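Probable diphthine synthase (Aeropyrum pernix, PDB 1WDE) probably catalyses the S-adenosyl-L-methionine-dependent trimethylation of a modified histidine of elongation factor 2, yielding diphthine in the second step of diphthamide biosynthesis. Local coordinates at residues A[28-33]-A[55-60]; A[158-163]-A[193-198]. All coordinates share one frame; numbering follows the deposited sequence.

Contact 1: A[28-33]-A[55-60]; sequences DAVRRA and EAAGEA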
loop_
_atom_site.group_PDB
_atom_site.type_symbol
_atom_site.label_atom_id
_atom_site.label_comp_id
_atom_site.label_asym_id
_atom_site.label_seq_id
_atom_site.Cartn_x
_atom_site.Cartn_y
_atom_site.Cartn_z
ATOM N N ASP A 28 -24.250 5.041 -3.267
ATOM C CA ASP A 28 -25.401 5.560 -2.523
ATOM C C ASP A 28 -24.982 6.625 -1.491
ATOM O O ASP A 28 -25.487 7.753 -1.498
ATOM C CB ASP A 28 -26.105 4.406 -1.814
ATOM C CG ASP A 28 -27.426 4.819 -1.192
ATOM O OD1 ASP A 28 -27.972 4.033 -0.385
ATOM O OD2 ASP A 28 -27.922 5.921 -1.513
ATOM N N ALA A 29 -24.051 6.269 -0.611
ATOM C CA ALA A 29 -23.571 7.183 0.424
ATOM C C ALA A 29 -23.160 8.551 -0.094
ATOM O O ALA A 29 -23.541 9.575 0.472
ATOM C CB ALA A 29 -22.387 6.555 1.173
ATOM N N VAL A 30 -22.358 8.564 -1.152
ATOM C CA VAL A 30 -21.862 9.807 -1.739
ATOM C C VAL A 30 -22.976 10.611 -2.402
ATOM O O VAL A 30 -22.932 11.843 -2.436
ATOM C CB VAL A 30 -20.709 9.501 -2.751
ATOM C CG1 VAL A 30 -20.491 10.656 -3.702
ATOM C CG2 VAL A 30 -19.417 9.240 -1.977
ATOM N N ARG A 31 -23.983 9.917 -2.911
ATOM C CA ARG A 31 -25.092 10.602 -3.556
ATOM C C ARG A 31 -25.984 11.246 -2.502
ATOM O O ARG A 31 -26.535 12.328 -2.721
ATOM C CB ARG A 31 -25.888 9.623 -4.428
ATOM C CG ARG A 31 -25.082 9.129 -5.627
ATOM C CD ARG A 31 -25.832 8.160 -6.539
ATOM N NE ARG A 31 -26.274 6.947 -5.853
ATOM C CZ ARG A 31 -26.465 5.775 -6.455
ATOM N NH1 ARG A 31 -26.876 4.724 -5.754
ATOM N NH2 ARG A 31 -26.225 5.646 -7.756
ATOM N N ARG A 32 -26.087 10.598 -1.345
ATOM C CA ARG A 32 -26.921 11.092 -0.260
ATOM C C ARG A 32 -26.246 12.109 0.652
ATOM O O ARG A 32 -26.904 12.737 1.478
ATOM C CB ARG A 32 -27.461 9.910 0.558
ATOM C CG ARG A 32 -28.442 9.052 -0.234
ATOM C CD ARG A 32 -28.962 7.866 0.568
ATOM N NE ARG A 32 -29.979 7.121 -0.174
ATOM C CZ ARG A 32 -31.192 7.590 -0.464
ATOM N NH1 ARG A 32 -31.551 8.807 -0.071
ATOM N NH2 ARG A 32 -32.049 6.849 -1.156
ATOM N N ALA A 33 -24.939 12.285 0.502
ATOM C CA ALA A 33 -24.220 13.258 1.318
ATOM C C ALA A 33 -24.585 14.674 0.859
ATOM O O ALA A 33 -25.165 14.856 -0.209
ATOM C CB ALA A 33 -22.715 13.037 1.195
ATOM N N GLU A 55 -19.345 12.288 -11.119
ATOM C CA GLU A 55 -20.300 11.543 -11.915
ATOM C C GLU A 55 -21.374 10.946 -11.003
ATOM O O GLU A 55 -22.561 10.937 -11.336
ATOM C CB GLU A 55 -19.534 10.455 -12.669
ATOM C CG GLU A 55 -20.310 9.670 -13.698
ATOM C CD GLU A 55 -19.383 8.861 -14.595
ATOM O OE1 GLU A 55 -19.834 7.832 -15.152
ATOM O OE2 GLU A 55 -18.204 9.264 -14.746
ATOM N N ALA A 56 -20.952 10.469 -9.834
ATOM C CA ALA A 56 -21.864 9.853 -8.875
ATOM C C ALA A 56 -22.673 10.836 -8.034
ATOM O O ALA A 56 -23.850 10.609 -7.791
ATOM C CB ALA A 56 -21.084 8.916 -7.952
ATOM N N ALA A 57 -22.037 11.918 -7.596
ATOM C CA ALA A 57 -22.674 12.919 -6.743
ATOM C C ALA A 57 -23.478 14.004 -7.460
ATOM O O ALA A 57 -24.568 14.354 -7.015
ATOM C CB ALA A 57 -21.619 13.570 -5.854
ATOM N N GLY A 58 -22.935 14.563 -8.540
ATOM C CA GLY A 58 -23.673 15.587 -9.263
ATOM C C GLY A 58 -22.946 16.853 -9.687
ATOM O O GLY A 58 -23.591 17.848 -10.021
ATOM N N GLU A 59 -21.618 16.825 -9.676
ATOM C CA GLU A 59 -20.792 17.971 -10.074
ATOM C C GLU A 59 -21.080 19.254 -9.298
ATOM O O GLU A 59 -20.511 20.305 -9.607
ATOM C CB GLU A 59 -20.948 18.262 -11.582
ATOM C CG GLU A 59 -22.003 19.325 -11.935
ATOM C CD GLU A 59 -21.896 19.831 -13.374
ATOM O OE1 GLU A 59 -22.535 20.857 -13.696
ATOM O OE2 GLU A 59 -21.178 19.206 -14.185
ATOM N N ALA A 60 -21.951 19.173 -8.295
ATOM C CA ALA A 60 -22.312 20.347 -7.510
ATOM C C ALA A 60 -21.958 20.227 -6.032
ATOM O O ALA A 60 -22.317 21.092 -5.234
ATOM C CB ALA A 60 -23.799 20.622 -7.660
#

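Contact 2: A[158-163]-A[193-198]; sequences RIYLNL and EADREY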
loop_
_atom_site.group_PDB
_atom_site.type_symbol
_atom_site.label_atom_id
_atom_site.label_comp_id
_atom_site.label_asym_id
_atom_site.label_seq_id
_atom_site.Cartn_x
_atom_site.Cartn_y
_atom_site.Cartn_z
ATOM N N ARG A 158 12.077 -3.975 9.431
ATOM C CA ARG A 158 10.729 -4.530 9.530
ATOM C C ARG A 158 10.564 -5.688 8.548
ATOM O O ARG A 158 9.819 -6.649 8.796
ATOM C CB ARG A 158 9.664 -3.448 9.300
ATOM C CG ARG A 158 9.597 -2.402 10.416
ATOM C CD ARG A 158 8.237 -1.682 10.414
ATOM N NE ARG A 158 7.128 -2.618 10.637
ATOM C CZ ARG A 158 5.934 -2.530 10.042
ATOM N NH1 ARG A 158 5.678 -1.542 9.189
ATOM N NH2 ARG A 158 5.003 -3.452 10.263
ATOM N N ILE A 159 11.277 -5.628 7.434
ATOM C CA ILE A 159 11.182 -6.714 6.476
ATOM C C ILE A 159 11.813 -7.952 7.102
ATOM O O ILE A 159 11.246 -9.040 7.017
ATOM C CB ILE A 159 11.887 -6.374 5.151
ATOM C CG1 ILE A 159 11.169 -5.192 4.483
ATOM C CG2 ILE A 159 11.895 -7.605 4.241
ATOM C CD1 ILE A 159 11.865 -4.692 3.184
ATOM N N TYR A 160 12.978 -7.804 7.737
ATOM C CA TYR A 160 13.585 -8.975 8.377
ATOM C C TYR A 160 12.680 -9.511 9.510
ATOM O O TYR A 160 12.636 -10.708 9.764
ATOM C CB TYR A 160 14.973 -8.642 8.943
ATOM C CG TYR A 160 16.049 -8.467 7.889
ATOM C CD1 TYR A 160 16.531 -7.204 7.561
ATOM C CD2 TYR A 160 16.614 -9.577 7.251
ATOM C CE1 TYR A 160 17.567 -7.041 6.616
ATOM C CE2 TYR A 160 17.636 -9.430 6.318
ATOM C CZ TYR A 160 18.108 -8.160 6.006
ATOM O OH TYR A 160 19.138 -8.013 5.110
ATOM N N LEU A 161 11.970 -8.625 10.197
ATOM C CA LEU A 161 11.080 -9.067 11.289
ATOM C C LEU A 161 9.969 -9.964 10.739
ATOM O O LEU A 161 9.585 -10.960 11.364
ATOM C CB LEU A 161 10.503 -7.843 12.020
ATOM C CG LEU A 161 11.548 -7.152 12.917
ATOM C CD1 LEU A 161 10.956 -5.938 13.617
ATOM C CD2 LEU A 161 12.040 -8.168 13.961
ATOM N N ASN A 162 9.461 -9.625 9.559
ATOM C CA ASN A 162 8.424 -10.434 8.932
ATOM C C ASN A 162 9.050 -11.782 8.588
ATOM O O ASN A 162 8.480 -12.846 8.848
ATOM C CB ASN A 162 7.928 -9.806 7.620
ATOM C CG ASN A 162 6.838 -8.766 7.809
ATOM O OD1 ASN A 162 6.122 -8.755 8.801
ATOM N ND2 ASN A 162 6.686 -7.906 6.812
ATOM N N LEU A 163 10.221 -11.735 7.962
ATOM C CA LEU A 163 10.908 -12.960 7.587
ATOM C C LEU A 163 11.112 -13.889 8.781
ATOM O O LEU A 163 10.862 -15.079 8.674
ATOM C CB LEU A 163 12.256 -12.638 6.928
ATOM C CG LEU A 163 12.086 -11.918 5.594
ATOM C CD1 LEU A 163 13.422 -11.389 5.085
ATOM C CD2 LEU A 163 11.480 -12.888 4.588
ATOM N N GLU A 193 20.258 -0.152 -0.532
ATOM C CA GLU A 193 21.312 0.662 0.062
ATOM C C GLU A 193 21.070 0.690 1.573
ATOM O O GLU A 193 22.021 0.633 2.349
ATOM C CB GLU A 193 21.311 2.089 -0.505
ATOM C CG GLU A 193 22.212 3.061 0.269
ATOM C CD GLU A 193 23.650 2.572 0.395
ATOM O OE1 GLU A 193 24.411 3.163 1.194
ATOM O OE2 GLU A 193 24.020 1.601 -0.304
ATOM N N ALA A 194 19.796 0.762 1.982
ATOM C CA ALA A 194 19.433 0.768 3.409
ATOM C C ALA A 194 19.816 -0.555 4.058
ATOM O O ALA A 194 20.269 -0.601 5.202
ATOM C CB ALA A 194 17.898 0.997 3.585
ATOM N N ASP A 195 19.611 -1.641 3.324
ATOM C CA ASP A 195 19.938 -2.962 3.830
ATOM C C ASP A 195 21.425 -3.093 4.107
ATOM O O ASP A 195 21.820 -3.628 5.140
ATOM C CB ASP A 195 19.497 -4.025 2.828
ATOM C CG ASP A 195 19.667 -5.439 3.365
ATOM O OD1 ASP A 195 19.509 -5.644 4.597
ATOM O OD2 ASP A 195 19.935 -6.350 2.550
ATOM N N ARG A 196 22.256 -2.601 3.189
ATOM C CA ARG A 196 23.699 -2.687 3.376
ATOM C C ARG A 196 24.147 -1.860 4.573
ATOM O O ARG A 196 25.061 -2.251 5.304
ATOM C CB ARG A 196 24.438 -2.247 2.109
ATOM C CG ARG A 196 24.359 -3.263 0.974
ATOM C CD ARG A 196 25.292 -2.910 -0.187
ATOM N NE ARG A 196 24.900 -1.689 -0.896
ATOM C CZ ARG A 196 23.917 -1.611 -1.791
ATOM N NH1 ARG A 196 23.658 -0.448 -2.370
ATOM N NH2 ARG A 196 23.203 -2.685 -2.118
ATOM N N GLU A 197 23.497 -0.720 4.772
ATOM C CA GLU A 197 23.807 0.153 5.894
ATOM C C GLU A 197 23.332 -0.515 7.180
ATOM O O GLU A 197 24.050 -0.521 8.179
ATOM C CB GLU A 197 23.095 1.490 5.715
ATOM C CG GLU A 197 23.862 2.681 6.227
ATOM C CD GLU A 197 23.320 3.984 5.673
ATOM O OE1 GLU A 197 23.419 4.198 4.442
ATOM O OE2 GLU A 197 22.787 4.790 6.467
ATOM N N TYR A 198 22.123 -1.080 7.148
ATOM C CA TYR A 198 21.554 -1.754 8.316
ATOM C C TYR A 198 22.301 -3.023 8.734
ATOM O O TYR A 198 22.617 -3.201 9.913
ATOM C CB TYR A 198 20.073 -2.087 8.075
ATOM C CG TYR A 198 19.453 -2.940 9.170
ATOM C CD1 TYR A 198 19.411 -2.494 10.496
ATOM C CD2 TYR A 198 18.928 -4.203 8.882
ATOM C CE1 TYR A 198 18.861 -3.293 11.509
ATOM C CE2 TYR A 198 18.380 -5.010 9.882
ATOM C CZ TYR A 198 18.351 -4.549 11.190
ATOM O OH TYR A 198 17.822 -5.348 12.174
#

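Contact 1: A[28-33]-A[55-60]
Val30 and Ala57 make the apolar touch here: the CG1 methyl of Val30 comes up to Ala57 CB at 3.8 Å. The valine places it there by putting CG1 anti to its own backbone N (chi1 161°), alongside its carbonyl carbon. The same Ala57 methyl also lies 4.0 Å from the Val30 carbonyl O. With just a methyl on Ala57, the backbones pass close, Arg31 CA and Ala57 CA being 4.6 Å apart.

The second kind of contact is aliphatic against carbonyl. The inner methylenes of Arg31 run past the Ala56 carbonyl, Arg31 CD standing 3.4 Å from Ala56 O. The approach of the preceding carbon is too tight to be trusted in detail.

Within 28-33, Arg32 NE and Asp28 OD2 form a salt bridge of 2.7 Å one turn apart, although the N-H angle of 118° makes it a weak hydrogen bond.

Gly58, with positive phi, ends helix 47-57 just past the contact. Helices 24-32 and 47-57 thus meet near their C-terminal ends. Trp15 touches both helices, through Val30 and Ala56, while Val30 also rests on Val89 of strand 85-90 and so places helix 24-32 on the parallel sheet of the N-terminal alpha/beta domain of the tetrapyrrole methylase fold.

Contact 2: A[158-163]-A[193-198]
The hydroxyl of Tyr160 donates to Asp195 OD1 in a very short hydrogen bond, 2.5 Å from Tyr160 OH. Tyr160 sets its CG anti to its carbonyl carbon (chi1 -73°), and the ring reaches across to the other helix. Asp195 has CG anti to its backbone N (chi1 -174°), which brings OD1 to the ring's edge, near its plane and 3.1 Å from Tyr160 CE1. The two side chains cross at about a right angle, with ring and carboxylate planes 41° apart.

Each side chain has a second bond: Leu207 N to Tyr160 OH, and Leu208 N to the other carboxylate oxygen, Asp195 OD2, so the 207-208 loop backbone clamps the pair. Helix 153-165 is the crossover of a beta-alpha-beta unit between parallel strands 137-143 and 168-173, and Asn162 ties it to both strands through Gly139 N and Thr169 OG1.

Tyr198 slides past Tyr160 in the opposite direction. Its CE2 lies 3.7 Å from Tyr160 CD1, which sits at the edge of the Tyr198 ring; the centroids are 5.9 Å apart in an oblique arrangement. Tyr198 OH bonds to Glu292 OE2, and the Tyr160 ring stacks with Tyr290, both from the C-terminal tail.

From the N terminus, contact 1 comes first, closing a loop of 21 residues that holds strand 35-39 and most of helix 47-57; it joins the helices of two successive crossovers of the parallel sheet. The chain then passes through the rest of that sheet before contact 2 closes a 29-residue loop around strand 168-173, tying two helices of the part built on the mixed sheet. The loops follow in series, neither nested nor crossed. The centres of contacts 1 and 2 lie about 45 Å apart, on opposite sides of the chain's centre, and the nearest atoms of contacts 1 and 2 are about 30 Å apart. Of the residues that probably bind S-adenosyl-L-methionine, Asp93, Val96, Ser121 and Gly122 fall between the contacts, and Leu173 within contact 2's loop.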